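PDB 2EKL: D-3-phosphoglycerate dehydrogenase, which probably catalyses the NAD-dependent oxidation of 3-phosphoglycerate, the first step of the phosphorylated route to serine, as a D-isomer specific 2-hydroxyacid dehydrogenase. Local coordinates for residues T102-E107 with A286-A291; E136-A141 with K250-A255; Q218-K223 with L243-K248; V258-P263 with E267-L272. One frame throughout, in Å; residues are numbered along the deposited sequence.

Contact 1. Residues T102-E107 with A286-A291; sequences TDSAVE and AQTKEA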
loop_
_atom_site.group_PDB
_atom_site.type_symbol
_atom_site.label_atom_id
_atom_site.label_comp_id
_atom_site.label_asym_id
_atom_site.label_seq_id
_atom_site.Cartn_x
_atom_site.Cartn_y
_atom_site.Cartn_z
ATOM N N THR A 102 11.987 9.786 -6.687
ATOM C CA THR A 102 11.154 8.918 -7.517
ATOM C C THR A 102 10.605 7.651 -6.861
ATOM O O THR A 102 9.390 7.490 -6.756
ATOM C CB THR A 102 11.892 8.512 -8.815
ATOM O OG1 THR A 102 12.233 9.689 -9.559
ATOM C CG2 THR A 102 11.004 7.618 -9.677
ATOM N N ASP A 103 11.479 6.751 -6.414
ATOM C CA ASP A 103 10.995 5.501 -5.823
ATOM C C ASP A 103 10.140 5.684 -4.575
ATOM O O ASP A 103 9.211 4.912 -4.338
ATOM C CB ASP A 103 12.159 4.544 -5.523
ATOM C CG ASP A 103 12.805 3.989 -6.788
ATOM O OD1 ASP A 103 12.104 3.847 -7.817
ATOM O OD2 ASP A 103 14.016 3.678 -6.749
ATOM N N SER A 104 10.448 6.693 -3.772
ATOM C CA SER A 104 9.651 6.931 -2.574
ATOM C C SER A 104 8.250 7.410 -2.957
ATOM O O SER A 104 7.262 7.028 -2.327
ATOM C CB SER A 104 10.344 7.950 -1.669
ATOM O OG SER A 104 11.463 7.347 -1.034
ATOM N N ALA A 105 8.161 8.230 -3.998
ATOM C CA ALA A 105 6.863 8.732 -4.450
ATOM C C ALA A 105 6.070 7.594 -5.095
ATOM O O ALA A 105 4.854 7.490 -4.916
ATOM C CB ALA A 105 7.055 9.889 -5.446
ATOM N N VAL A 106 6.767 6.741 -5.844
ATOM C CA VAL A 106 6.140 5.593 -6.498
ATOM C C VAL A 106 5.518 4.664 -5.458
ATOM O O VAL A 106 4.379 4.210 -5.597
ATOM C CB VAL A 106 7.183 4.770 -7.305
ATOM C CG1 VAL A 106 6.591 3.431 -7.710
ATOM C CG2 VAL A 106 7.633 5.550 -8.539
ATOM N N GLU A 107 6.284 4.377 -4.413
ATOM C CA GLU A 107 5.820 3.490 -3.364
ATOM C C GLU A 107 4.614 4.056 -2.627
ATOM O O GLU A 107 3.658 3.330 -2.351
ATOM C CB GLU A 107 6.978 3.185 -2.405
ATOM C CG GLU A 107 8.000 2.227 -3.029
ATOM C CD GLU A 107 9.398 2.366 -2.451
ATOM O OE1 GLU A 107 9.535 2.807 -1.291
ATOM O OE2 GLU A 107 10.363 2.012 -3.161
ATOM N N ALA A 286 8.176 12.365 -0.651
ATOM C CA ALA A 286 9.635 12.362 -0.705
ATOM C C ALA A 286 10.218 12.196 0.695
ATOM O O ALA A 286 11.430 12.293 0.887
ATOM C CB ALA A 286 10.137 13.673 -1.317
ATOM N N GLN A 287 9.356 11.930 1.668
ATOM C CA GLN A 287 9.810 11.797 3.044
ATOM C C GLN A 287 10.284 10.428 3.520
ATOM O O GLN A 287 9.609 9.766 4.305
ATOM C CB GLN A 287 8.728 12.315 3.995
ATOM C CG GLN A 287 8.468 13.810 3.870
ATOM C CD GLN A 287 9.678 14.639 4.256
ATOM O OE1 GLN A 287 10.211 14.499 5.356
ATOM N NE2 GLN A 287 10.114 15.508 3.354
ATOM N N THR A 288 11.439 9.999 3.022
ATOM C CA THR A 288 12.047 8.749 3.468
ATOM C C THR A 288 13.501 9.093 3.755
ATOM O O THR A 288 14.036 10.058 3.207
ATOM C CB THR A 288 12.006 7.630 2.402
ATOM O OG1 THR A 288 12.717 8.046 1.230
ATOM C CG2 THR A 288 10.568 7.281 2.047
ATOM N N LYS A 289 14.136 8.319 4.624
ATOM C CA LYS A 289 15.532 8.553 4.965
ATOM C C LYS A 289 16.389 8.504 3.699
ATOM O O LYS A 289 17.251 9.366 3.477
ATOM C CB LYS A 289 15.998 7.487 5.961
ATOM C CG LYS A 289 17.486 7.514 6.277
ATOM C CD LYS A 289 17.848 6.470 7.330
ATOM C CE LYS A 289 17.443 5.056 6.914
ATOM N NZ LYS A 289 18.164 4.576 5.699
ATOM N N GLU A 290 16.127 7.505 2.863
ATOM C CA GLU A 290 16.880 7.323 1.626
ATOM C C GLU A 290 16.705 8.465 0.626
ATOM O O GLU A 290 17.690 8.962 0.070
ATOM C CB GLU A 290 16.496 5.991 0.965
ATOM C CG GLU A 290 16.887 4.737 1.751
ATOM C CD GLU A 290 15.964 4.437 2.928
ATOM O OE1 GLU A 290 14.916 5.104 3.071
ATOM O OE2 GLU A 290 16.285 3.511 3.707
ATOM N N ALA A 291 15.461 8.878 0.383
ATOM C CA ALA A 291 15.204 9.961 -0.561
ATOM C C ALA A 291 15.798 11.280 -0.083
ATOM O O ALA A 291 16.396 12.022 -0.865
ATOM C CB ALA A 291 13.701 10.120 -0.791
#
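Ser104 and Thr288 meet hydroxyl to hydroxyl at the starts of two helices. Thr288 OG1 donates to Ser104 OG over 2.7 Å. The same Thr288 OG1 accepts from Ala291 N at 3.0 Å, with an N-H...O angle of 155°. Thr288 is thus the N-cap of helix 289-309. Its OG1 sits between the backbone N and the carbonyl carbon (chi1 60°), a rotamer that lets one oxygen serve both the cap and the neighbouring helix. Thr288 CG2 lies 3.2 Å from Ser104 OG, and Ala291 CB closes in to 3.6 Å from that oxygen. Helices 102-118 and 289-309 meet here beside the bound NAD, probably at the junction of the two domains, as in relatives. Ala105 touches the cofactor, and Ala286 belongs to its binding site. Ser104 OG is also bonded to Glu139 of the second subunit. Away from this buried pair, exposed Lys289 and partly exposed Glu290 make no contact with 102-107. They form a salt bridge along the subunit interface, where Glu290 also pairs with Lys143 of the second subunit.

Contact 2. Residues E136-A141 with K250-A255; sequences EGLELA and KVYAYA
Leu138 and Tyr252 have the closest CA atoms across this contact, yet these lie 9.6 Å apart, so side chains span the gap between the irregular 136-141 segment and the corner at Tyr252. The Tyr252 ring points at the loop, its CG anti to the backbone N (chi1 -177°). Leu138 comes from the opposite direction and sets one methyl over the ring. Its CD1 is 3.6 Å from the ring centroid and only 3° off the normal, a nearly centred CH-pi contact. Leu138 CG lies 3.8 Å from Tyr252 CZ. Beyond the ring, Tyr252 OH packs against Gly137 CA at 3.5 Å. A water in the ring plane bonds to Tyr252 OH at 2.8 Å and donates a weak, long bond to Glu136 O. A serine in place of Tyr252 would probably leave the Leu138 methyl without its aromatic face and the water without its phenolic partner. Leu138 and Glu136 also pack on Lys289 of the second subunit. The contact joins the loop leading into strand 144-148 to the start of strand 251-256, two strands of the parallel sheet of the Rossmann-type NAD-binding domain.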
loop_
_atom_site.group_PDB
_atom_site.type_symbol
_atom_site.label_atom_id
_atom_site.label_comp_id
_atom_site.label_asym_id
_atom_site.label_seq_id
_atom_site.Cartn_x
_atom_site.Cartn_y
_atom_site.Cartn_z
ATOM N N GLU A 136 -15.283 -4.212 4.006
ATOM C CA GLU A 136 -15.088 -4.694 2.642
ATOM C C GLU A 136 -14.678 -3.614 1.645
ATOM O O GLU A 136 -15.236 -2.518 1.632
ATOM C CB GLU A 136 -16.361 -5.384 2.146
ATOM C CG GLU A 136 -16.225 -6.021 0.772
ATOM C CD GLU A 136 -17.535 -6.588 0.260
ATOM O OE1 GLU A 136 -18.005 -7.600 0.816
ATOM O OE2 GLU A 136 -18.095 -6.014 -0.695
ATOM N N GLY A 137 -13.697 -3.944 0.807
ATOM C CA GLY A 137 -13.221 -3.017 -0.205
ATOM C C GLY A 137 -13.265 -3.616 -1.605
ATOM O O GLY A 137 -14.122 -4.452 -1.917
ATOM N N LEU A 138 -12.328 -3.192 -2.448
ATOM C CA LEU A 138 -12.249 -3.659 -3.829
ATOM C C LEU A 138 -10.909 -4.303 -4.168
ATOM O O LEU A 138 -9.859 -3.850 -3.711
ATOM C CB LEU A 138 -12.481 -2.483 -4.783
ATOM C CG LEU A 138 -13.832 -1.766 -4.695
ATOM C CD1 LEU A 138 -13.844 -0.577 -5.645
ATOM C CD2 LEU A 138 -14.950 -2.739 -5.043
ATOM N N GLU A 139 -10.957 -5.351 -4.986
ATOM C CA GLU A 139 -9.754 -6.053 -5.431
ATOM C C GLU A 139 -9.201 -5.310 -6.657
ATOM O O GLU A 139 -9.960 -4.698 -7.418
ATOM C CB GLU A 139 -10.104 -7.503 -5.781
ATOM C CG GLU A 139 -8.924 -8.363 -6.191
ATOM C CD GLU A 139 -9.313 -9.819 -6.344
ATOM O OE1 GLU A 139 -9.288 -10.549 -5.328
ATOM O OE2 GLU A 139 -9.660 -10.230 -7.478
ATOM N N LEU A 140 -7.889 -5.364 -6.860
ATOM C CA LEU A 140 -7.270 -4.640 -7.965
ATOM C C LEU A 140 -6.851 -5.470 -9.168
ATOM O O LEU A 140 -6.877 -4.978 -10.301
ATOM C CB LEU A 140 -6.062 -3.854 -7.442
ATOM C CG LEU A 140 -6.438 -2.790 -6.405
ATOM C CD1 LEU A 140 -5.192 -2.297 -5.669
ATOM C CD2 LEU A 140 -7.149 -1.640 -7.101
ATOM N N ALA A 141 -6.461 -6.714 -8.921
ATOM C CA ALA A 141 -6.024 -7.603 -9.990
ATOM C C ALA A 141 -7.083 -7.704 -11.080
ATOM O O ALA A 141 -8.278 -7.758 -10.790
ATOM C CB ALA A 141 -5.726 -8.989 -9.420
ATOM N N LYS A 250 -20.235 8.677 -7.580
ATOM C CA LYS A 250 -19.504 8.122 -8.713
ATOM C C LYS A 250 -18.078 7.719 -8.369
ATOM O O LYS A 250 -17.615 6.650 -8.771
ATOM C CB LYS A 250 -19.468 9.108 -9.883
ATOM C CG LYS A 250 -18.837 8.499 -11.132
ATOM C CD LYS A 250 -18.972 9.394 -12.349
ATOM C CE LYS A 250 -18.451 8.679 -13.588
ATOM N NZ LYS A 250 -18.572 9.512 -14.815
ATOM N N VAL A 251 -17.375 8.581 -7.643
ATOM C CA VAL A 251 -15.994 8.301 -7.258
ATOM C C VAL A 251 -15.987 7.444 -6.000
ATOM O O VAL A 251 -16.519 7.846 -4.966
ATOM C CB VAL A 251 -15.218 9.618 -6.998
ATOM C CG1 VAL A 251 -13.799 9.315 -6.527
ATOM C CG2 VAL A 251 -15.184 10.457 -8.275
ATOM N N TYR A 252 -15.399 6.255 -6.099
ATOM C CA TYR A 252 -15.329 5.342 -4.965
ATOM C C TYR A 252 -14.414 5.927 -3.896
ATOM O O TYR A 252 -14.702 5.850 -2.695
ATOM C CB TYR A 252 -14.784 3.984 -5.420
ATOM C CG TYR A 252 -14.733 2.941 -4.329
ATOM C CD1 TYR A 252 -15.884 2.258 -3.936
ATOM C CD2 TYR A 252 -13.533 2.639 -3.685
ATOM C CE1 TYR A 252 -15.841 1.295 -2.929
ATOM C CE2 TYR A 252 -13.480 1.677 -2.672
ATOM C CZ TYR A 252 -14.637 1.010 -2.303
ATOM O OH TYR A 252 -14.597 0.052 -1.314
ATOM N N ALA A 253 -13.309 6.518 -4.338
ATOM C CA ALA A 253 -12.359 7.109 -3.412
ATOM C C ALA A 253 -11.330 7.981 -4.111
ATOM O O ALA A 253 -11.007 7.769 -5.285
ATOM C CB ALA A 253 -11.644 6.001 -2.621
ATOM N N TYR A 254 -10.837 8.975 -3.380
ATOM C CA TYR A 254 -9.792 9.864 -3.866
ATOM C C TYR A 254 -8.682 9.732 -2.826
ATOM O O TYR A 254 -8.884 10.045 -1.648
ATOM C CB TYR A 254 -10.271 11.321 -3.928
ATOM C CG TYR A 254 -9.215 12.298 -4.422
ATOM C CD1 TYR A 254 -8.731 12.236 -5.733
ATOM C CD2 TYR A 254 -8.709 13.291 -3.583
ATOM C CE1 TYR A 254 -7.770 13.143 -6.191
ATOM C CE2 TYR A 254 -7.751 14.200 -4.031
ATOM C CZ TYR A 254 -7.286 14.120 -5.335
ATOM O OH TYR A 254 -6.349 15.025 -5.778
ATOM N N ALA A 255 -7.528 9.230 -3.251
ATOM C CA ALA A 255 -6.388 9.053 -2.350
ATOM C C ALA A 255 -5.302 10.009 -2.806
ATOM O O ALA A 255 -4.840 9.925 -3.941
ATOM C CB ALA A 255 -5.890 7.611 -2.414
HETATM O O HOH W 1 -17.132 -1.179 -0.893
#

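Contact 3. Residues Q218-K223 with L243-K248; sequences QFELMK and LDYIKK
Phe219 and Tyr245 join helices of two successive beta-alpha-beta crossovers in the Rossmann-type NAD-binding domain. Helix 216-221 links strands 199-202 and 226-230, and helix 239-247 links strands 226-230 and 251-256. Phe219 also packs on Ile228 of the shared strand. Across the two segments the nearest CA atoms are those of Phe219 and Tyr245, 7.3 Å apart. The main touch is made by Phe219 CB, not by its ring. This carbon lies over one face of Tyr245, 3.5 Å from the ring centroid and 19° off the normal. Its nearest ring atom is Tyr245 CE2, at 3.4 Å. The two ring planes are almost parallel, at 10°, but are slid apart with centroids 5.2 Å from each other, so they barely overlap. The opposite face of Tyr245 carries Lys248 NZ, 3.7 Å above the plane and toward the rim. At the ring edge, Tyr245 OH donates to Glu220 OE1 over 2.6 Å. It meets the anti side of the carboxylate, 21° out of its plane. The Glu220 chain bends at chi2, which brings OE1 to the hydroxyl. Packing on both faces should hinder a flip of the Tyr245 ring, while the hydrogen bond probably fixes its hydroxyl end. Lys248 NZ is 4.9 Å from Glu220 OE1, not in contact, but its positive charge would probably favour the ionised acid as acceptor.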
loop_
_atom_site.group_PDB
_atom_site.type_symbol
_atom_site.label_atom_id
_atom_site.label_comp_id
_atom_site.label_asym_id
_atom_site.label_seq_id
_atom_site.Cartn_x
_atom_site.Cartn_y
_atom_site.Cartn_z
ATOM N N GLN A 218 -13.816 15.416 -17.916
ATOM C CA GLN A 218 -13.057 14.210 -17.610
ATOM C C GLN A 218 -13.763 13.370 -16.549
ATOM O O GLN A 218 -13.816 12.148 -16.656
ATOM C CB GLN A 218 -11.644 14.575 -17.135
ATOM C CG GLN A 218 -10.753 15.225 -18.202
ATOM C CD GLN A 218 -11.221 16.613 -18.613
ATOM O OE1 GLN A 218 -11.505 17.461 -17.768
ATOM N NE2 GLN A 218 -11.289 16.853 -19.916
ATOM N N PHE A 219 -14.300 14.023 -15.523
ATOM C CA PHE A 219 -15.018 13.306 -14.473
ATOM C C PHE A 219 -16.241 12.604 -15.061
ATOM O O PHE A 219 -16.586 11.494 -14.661
ATOM C CB PHE A 219 -15.470 14.274 -13.372
ATOM C CG PHE A 219 -14.446 14.495 -12.293
ATOM C CD1 PHE A 219 -14.159 13.492 -11.369
ATOM C CD2 PHE A 219 -13.757 15.699 -12.206
ATOM C CE1 PHE A 219 -13.203 13.683 -10.376
ATOM C CE2 PHE A 219 -12.793 15.904 -11.214
ATOM C CZ PHE A 219 -12.516 14.893 -10.298
ATOM N N GLU A 220 -16.899 13.257 -16.013
ATOM C CA GLU A 220 -18.084 12.678 -16.632
ATOM C C GLU A 220 -17.730 11.435 -17.452
ATOM O O GLU A 220 -18.501 10.477 -17.507
ATOM C CB GLU A 220 -18.768 13.721 -17.523
ATOM C CG GLU A 220 -20.177 13.353 -17.969
ATOM C CD GLU A 220 -21.111 13.066 -16.801
ATOM O OE1 GLU A 220 -21.104 13.840 -15.821
ATOM O OE2 GLU A 220 -21.857 12.066 -16.866
ATOM N N LEU A 221 -16.559 11.454 -18.081
ATOM C CA LEU A 221 -16.102 10.336 -18.900
ATOM C C LEU A 221 -15.698 9.115 -18.079
ATOM O O LEU A 221 -15.709 7.994 -18.579
ATOM C CB LEU A 221 -14.904 10.764 -19.753
ATOM C CG LEU A 221 -15.162 11.556 -21.038
ATOM C CD1 LEU A 221 -13.869 12.214 -21.504
ATOM C CD2 LEU A 221 -15.715 10.621 -22.109
ATOM N N MET A 222 -15.343 9.337 -16.819
ATOM C CA MET A 222 -14.896 8.251 -15.958
ATOM C C MET A 222 -15.890 7.124 -15.729
ATOM O O MET A 222 -17.104 7.293 -15.879
ATOM C CB MET A 222 -14.459 8.807 -14.603
ATOM C CG MET A 222 -13.213 9.660 -14.659
ATOM S SD MET A 222 -12.860 10.336 -13.037
ATOM C CE MET A 222 -11.676 11.606 -13.445
ATOM N N LYS A 223 -15.356 5.962 -15.365
ATOM C CA LYS A 223 -16.187 4.803 -15.079
ATOM C C LYS A 223 -16.786 4.994 -13.695
ATOM O O LYS A 223 -16.250 5.744 -12.879
ATOM C CB LYS A 223 -15.355 3.514 -15.069
ATOM C CG LYS A 223 -14.757 3.117 -16.403
ATOM C CD LYS A 223 -14.104 1.733 -16.329
ATOM C CE LYS A 223 -15.128 0.652 -15.994
ATOM N NZ LYS A 223 -14.549 -0.731 -15.972
ATOM N N LEU A 243 -15.402 16.973 -5.447
ATOM C CA LEU A 243 -16.356 16.873 -4.350
ATOM C C LEU A 243 -17.746 16.566 -4.899
ATOM O O LEU A 243 -18.489 15.761 -4.339
ATOM C CB LEU A 243 -16.377 18.184 -3.554
ATOM C CG LEU A 243 -17.374 18.275 -2.392
ATOM C CD1 LEU A 243 -17.102 17.178 -1.374
ATOM C CD2 LEU A 243 -17.257 19.641 -1.740
ATOM N N ASP A 244 -18.085 17.211 -6.009
ATOM C CA ASP A 244 -19.374 17.022 -6.662
ATOM C C ASP A 244 -19.564 15.551 -7.023
ATOM O O ASP A 244 -20.583 14.937 -6.689
ATOM C CB ASP A 244 -19.431 17.891 -7.926
ATOM C CG ASP A 244 -20.805 17.911 -8.571
ATOM O OD1 ASP A 244 -21.719 17.223 -8.070
ATOM O OD2 ASP A 244 -20.969 18.625 -9.585
ATOM N N TYR A 245 -18.571 14.980 -7.698
ATOM C CA TYR A 245 -18.646 13.589 -8.116
ATOM C C TYR A 245 -18.509 12.569 -6.991
ATOM O O TYR A 245 -18.938 11.424 -7.137
ATOM C CB TYR A 245 -17.625 13.337 -9.227
ATOM C CG TYR A 245 -18.118 13.838 -10.564
ATOM C CD1 TYR A 245 -18.923 13.036 -11.377
ATOM C CD2 TYR A 245 -17.837 15.134 -10.991
ATOM C CE1 TYR A 245 -19.438 13.517 -12.582
ATOM C CE2 TYR A 245 -18.349 15.627 -12.196
ATOM C CZ TYR A 245 -19.147 14.811 -12.982
ATOM O OH TYR A 245 -19.649 15.286 -14.171
ATOM N N ILE A 246 -17.913 12.969 -5.873
ATOM C CA ILE A 246 -17.804 12.063 -4.735
ATOM C C ILE A 246 -19.183 12.015 -4.072
ATOM O O ILE A 246 -19.685 10.945 -3.717
ATOM C CB ILE A 246 -16.747 12.551 -3.716
ATOM C CG1 ILE A 246 -15.341 12.274 -4.260
ATOM C CG2 ILE A 246 -16.940 11.852 -2.373
ATOM C CD1 ILE A 246 -14.221 12.706 -3.333
ATOM N N LYS A 247 -19.806 13.181 -3.929
ATOM C CA LYS A 247 -21.128 13.253 -3.320
ATOM C C LYS A 247 -22.189 12.559 -4.169
ATOM O O LYS A 247 -23.161 12.030 -3.633
ATOM C CB LYS A 247 -21.503 14.715 -3.057
ATOM C CG LYS A 247 -20.628 15.349 -1.982
ATOM C CD LYS A 247 -20.888 16.836 -1.813
ATOM C CE LYS A 247 -22.265 17.106 -1.238
ATOM N NZ LYS A 247 -22.425 18.548 -0.892
ATOM N N LYS A 248 -21.997 12.556 -5.487
ATOM C CA LYS A 248 -22.932 11.895 -6.398
ATOM C C LYS A 248 -22.804 10.381 -6.238
ATOM O O LYS A 248 -23.695 9.626 -6.628
ATOM C CB LYS A 248 -22.630 12.261 -7.855
ATOM C CG LYS A 248 -22.923 13.699 -8.233
ATOM C CD LYS A 248 -22.537 13.955 -9.681
ATOM C CE LYS A 248 -22.871 15.373 -10.102
ATOM N NZ LYS A 248 -22.413 15.665 -11.487
#

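Contact 4. Residues V258-P263 with E267-L272; sequences VFWNEP and EWELEL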
loop_
_atom_site.group_PDB
_atom_site.type_symbol
_atom_site.label_atom_id
_atom_site.label_comp_id
_atom_site.label_asym_id
_atom_site.label_seq_id
_atom_site.Cartn_x
_atom_site.Cartn_y
_atom_site.Cartn_z
ATOM N N VAL A 258 -1.272 15.134 -1.815
ATOM C CA VAL A 258 -1.252 16.581 -2.024
ATOM C C VAL A 258 -2.640 17.223 -1.951
ATOM O O VAL A 258 -3.620 16.695 -2.488
ATOM C CB VAL A 258 -0.616 16.924 -3.392
ATOM C CG1 VAL A 258 0.831 16.449 -3.424
ATOM C CG2 VAL A 258 -1.416 16.279 -4.516
ATOM N N PHE A 259 -2.721 18.365 -1.278
ATOM C CA PHE A 259 -3.984 19.078 -1.139
ATOM C C PHE A 259 -3.797 20.515 -1.614
ATOM O O PHE A 259 -2.708 21.076 -1.509
ATOM C CB PHE A 259 -4.450 19.063 0.321
ATOM C CG PHE A 259 -5.852 18.543 0.504
ATOM C CD1 PHE A 259 -6.166 17.224 0.191
ATOM C CD2 PHE A 259 -6.861 19.374 0.989
ATOM C CE1 PHE A 259 -7.464 16.739 0.354
ATOM C CE2 PHE A 259 -8.159 18.899 1.156
ATOM C CZ PHE A 259 -8.463 17.579 0.838
ATOM N N TRP A 260 -4.864 21.099 -2.148
ATOM C CA TRP A 260 -4.822 22.463 -2.659
ATOM C C TRP A 260 -4.230 23.396 -1.612
ATOM O O TRP A 260 -3.443 24.285 -1.934
ATOM C CB TRP A 260 -6.234 22.877 -3.071
ATOM C CG TRP A 260 -6.767 21.955 -4.137
ATOM C CD1 TRP A 260 -6.639 22.105 -5.491
ATOM C CD2 TRP A 260 -7.407 20.690 -3.933
ATOM N NE1 TRP A 260 -7.157 21.007 -6.142
ATOM C CE2 TRP A 260 -7.634 20.124 -5.210
ATOM C CE3 TRP A 260 -7.809 19.975 -2.797
ATOM C CZ2 TRP A 260 -8.243 18.876 -5.379
ATOM C CZ3 TRP A 260 -8.416 18.732 -2.967
ATOM C CH2 TRP A 260 -8.626 18.197 -4.251
ATOM N N ASN A 261 -4.604 23.164 -0.358
ATOM C CA ASN A 261 -4.097 23.925 0.779
ATOM C C ASN A 261 -3.812 22.905 1.875
ATOM O O ASN A 261 -4.687 22.118 2.239
ATOM C CB ASN A 261 -5.130 24.944 1.267
ATOM C CG ASN A 261 -5.136 26.212 0.433
ATOM O OD1 ASN A 261 -4.159 26.961 0.415
ATOM N ND2 ASN A 261 -6.237 26.456 -0.267
ATOM N N GLU A 262 -2.586 22.919 2.393
ATOM C CA GLU A 262 -2.181 21.977 3.433
ATOM C C GLU A 262 -1.759 22.717 4.703
ATOM O O GLU A 262 -0.658 23.261 4.770
ATOM C CB GLU A 262 -1.016 21.120 2.914
ATOM C CG GLU A 262 -1.277 20.502 1.535
ATOM C CD GLU A 262 -0.043 19.865 0.905
ATOM O OE1 GLU A 262 1.079 20.096 1.397
ATOM O OE2 GLU A 262 -0.196 19.138 -0.100
ATOM N N PRO A 263 -2.630 22.750 5.730
ATOM C CA PRO A 263 -3.973 22.166 5.823
ATOM C C PRO A 263 -4.990 22.973 5.018
ATOM O O PRO A 263 -4.718 24.108 4.627
ATOM C CB PRO A 263 -4.286 22.227 7.323
ATOM C CG PRO A 263 -2.946 22.463 7.981
ATOM C CD PRO A 263 -2.257 23.367 7.012
ATOM N N GLU A 267 -14.017 26.217 2.539
ATOM C CA GLU A 267 -15.137 25.359 2.921
ATOM C C GLU A 267 -15.234 24.057 2.134
ATOM O O GLU A 267 -15.455 22.993 2.714
ATOM C CB GLU A 267 -16.465 26.115 2.784
ATOM C CG GLU A 267 -17.670 25.323 3.286
ATOM C CD GLU A 267 -18.991 26.041 3.068
ATOM O OE1 GLU A 267 -19.107 27.219 3.472
ATOM O OE2 GLU A 267 -19.918 25.423 2.499
ATOM N N TRP A 268 -15.088 24.136 0.816
ATOM C CA TRP A 268 -15.188 22.940 -0.010
ATOM C C TRP A 268 -14.017 21.991 0.241
ATOM O O TRP A 268 -14.179 20.770 0.171
ATOM C CB TRP A 268 -15.255 23.315 -1.494
ATOM C CG TRP A 268 -14.057 24.043 -1.970
ATOM C CD1 TRP A 268 -13.833 25.386 -1.900
ATOM C CD2 TRP A 268 -12.881 23.466 -2.545
ATOM N NE1 TRP A 268 -12.588 25.682 -2.397
ATOM C CE2 TRP A 268 -11.981 24.521 -2.800
ATOM C CE3 TRP A 268 -12.499 22.156 -2.868
ATOM C CZ2 TRP A 268 -10.718 24.312 -3.364
ATOM C CZ3 TRP A 268 -11.241 21.946 -3.428
ATOM C CH2 TRP A 268 -10.367 23.020 -3.671
ATOM N N GLU A 269 -12.846 22.555 0.533
ATOM C CA GLU A 269 -11.647 21.762 0.816
ATOM C C GLU A 269 -11.845 20.994 2.111
ATOM O O GLU A 269 -11.465 19.831 2.231
ATOM C CB GLU A 269 -10.426 22.663 0.981
ATOM C CG GLU A 269 -9.717 23.031 -0.292
ATOM C CD GLU A 269 -8.359 23.630 -0.012
ATOM O OE1 GLU A 269 -8.306 24.761 0.511
ATOM O OE2 GLU A 269 -7.346 22.958 -0.297
ATOM N N LEU A 270 -12.415 21.675 3.097
ATOM C CA LEU A 270 -12.681 21.062 4.384
ATOM C C LEU A 270 -13.689 19.926 4.231
ATOM O O LEU A 270 -13.559 18.886 4.872
ATOM C CB LEU A 270 -13.215 22.119 5.353
ATOM C CG LEU A 270 -12.191 23.210 5.674
ATOM C CD1 LEU A 270 -12.850 24.355 6.435
ATOM C CD2 LEU A 270 -11.057 22.596 6.483
ATOM N N GLU A 271 -14.690 20.120 3.376
ATOM C CA GLU A 271 -15.703 19.092 3.170
ATOM C C GLU A 271 -15.069 17.842 2.563
ATOM O O GLU A 271 -15.418 16.717 2.928
ATOM C CB GLU A 271 -16.826 19.604 2.262
ATOM C CG GLU A 271 -18.135 18.858 2.472
ATOM C CD GLU A 271 -19.276 19.398 1.635
ATOM O OE1 GLU A 271 -19.387 20.635 1.496
ATOM O OE2 GLU A 271 -20.072 18.580 1.129
ATOM N N LEU A 272 -14.139 18.045 1.635
ATOM C CA LEU A 272 -13.442 16.929 0.999
ATOM C C LEU A 272 -12.612 16.183 2.033
ATOM O O LEU A 272 -12.709 14.966 2.161
ATOM C CB LEU A 272 -12.513 17.433 -0.109
ATOM C CG LEU A 272 -13.102 17.691 -1.497
ATOM C CD1 LEU A 272 -12.059 18.368 -2.370
ATOM C CD2 LEU A 272 -13.552 16.375 -2.118
#
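Glu269 OE1 accepts from Asn261 ND2 over 2.8 Å and, weakly, from Lys265 N. The Asn261 bond is fairly straight, with an N-H...O angle of 159°, and meets the syn side from 32° out of the carboxylate plane. The other oxygen, Glu269 OE2, takes a weak, bent bond from Asn261 N at 2.8 Å and lies 3.0 Å from Trp260 CB. The acid reaches across because its chain is extended beyond CG. Replacing Glu269 with an alanine would probably leave the Asn261 amide without this acceptor and free to turn. The contact ties the loop after strand 251-256 to the first turns of helix 267-274, in the NAD-binding domain, with NAD-binding Asp257 just ahead of the loop. Beside the polar bonds the packing is aromatic. Trp268 directs its edge at the face of Trp260 in a T-shaped pair, with CH2 3.8 Å from Trp260 CD2 and planes at 64°. Trp260 NE1 turns to Val237 O, and Trp268 NE1 to Glu266. Leu272 CD1 packs 3.7 Å from Trp260 CZ3. At its edge, Phe259 CE2 lies 3.6 Å from Glu269 O, and Phe132 of the second subunit also packs on Phe259.

In the fold
Followed from the N terminus, the chain first opens contact 1 at 102-107, which closes only at 286-291. The loop so formed encloses the other three contacts. Contact 2 opens at 136-141 and closes at 250-255, and contact 3, from 218-223 to 243-248, lies within that loop. Contact 4, from 258-263 to 267-272, follows contacts 2 and 3 in series, so none cross. Contact 1 lies beside the cofactor; the others are inside the NAD-binding domain. Contacts 2 and 3 meet where Lys250 reaches the end of helix 216-221. Contacts 3 and 4 join through the Lys247-Glu271 salt bridge and Leu243 against Leu272. Contacts 1, 2 and 4 also touch the second subunit.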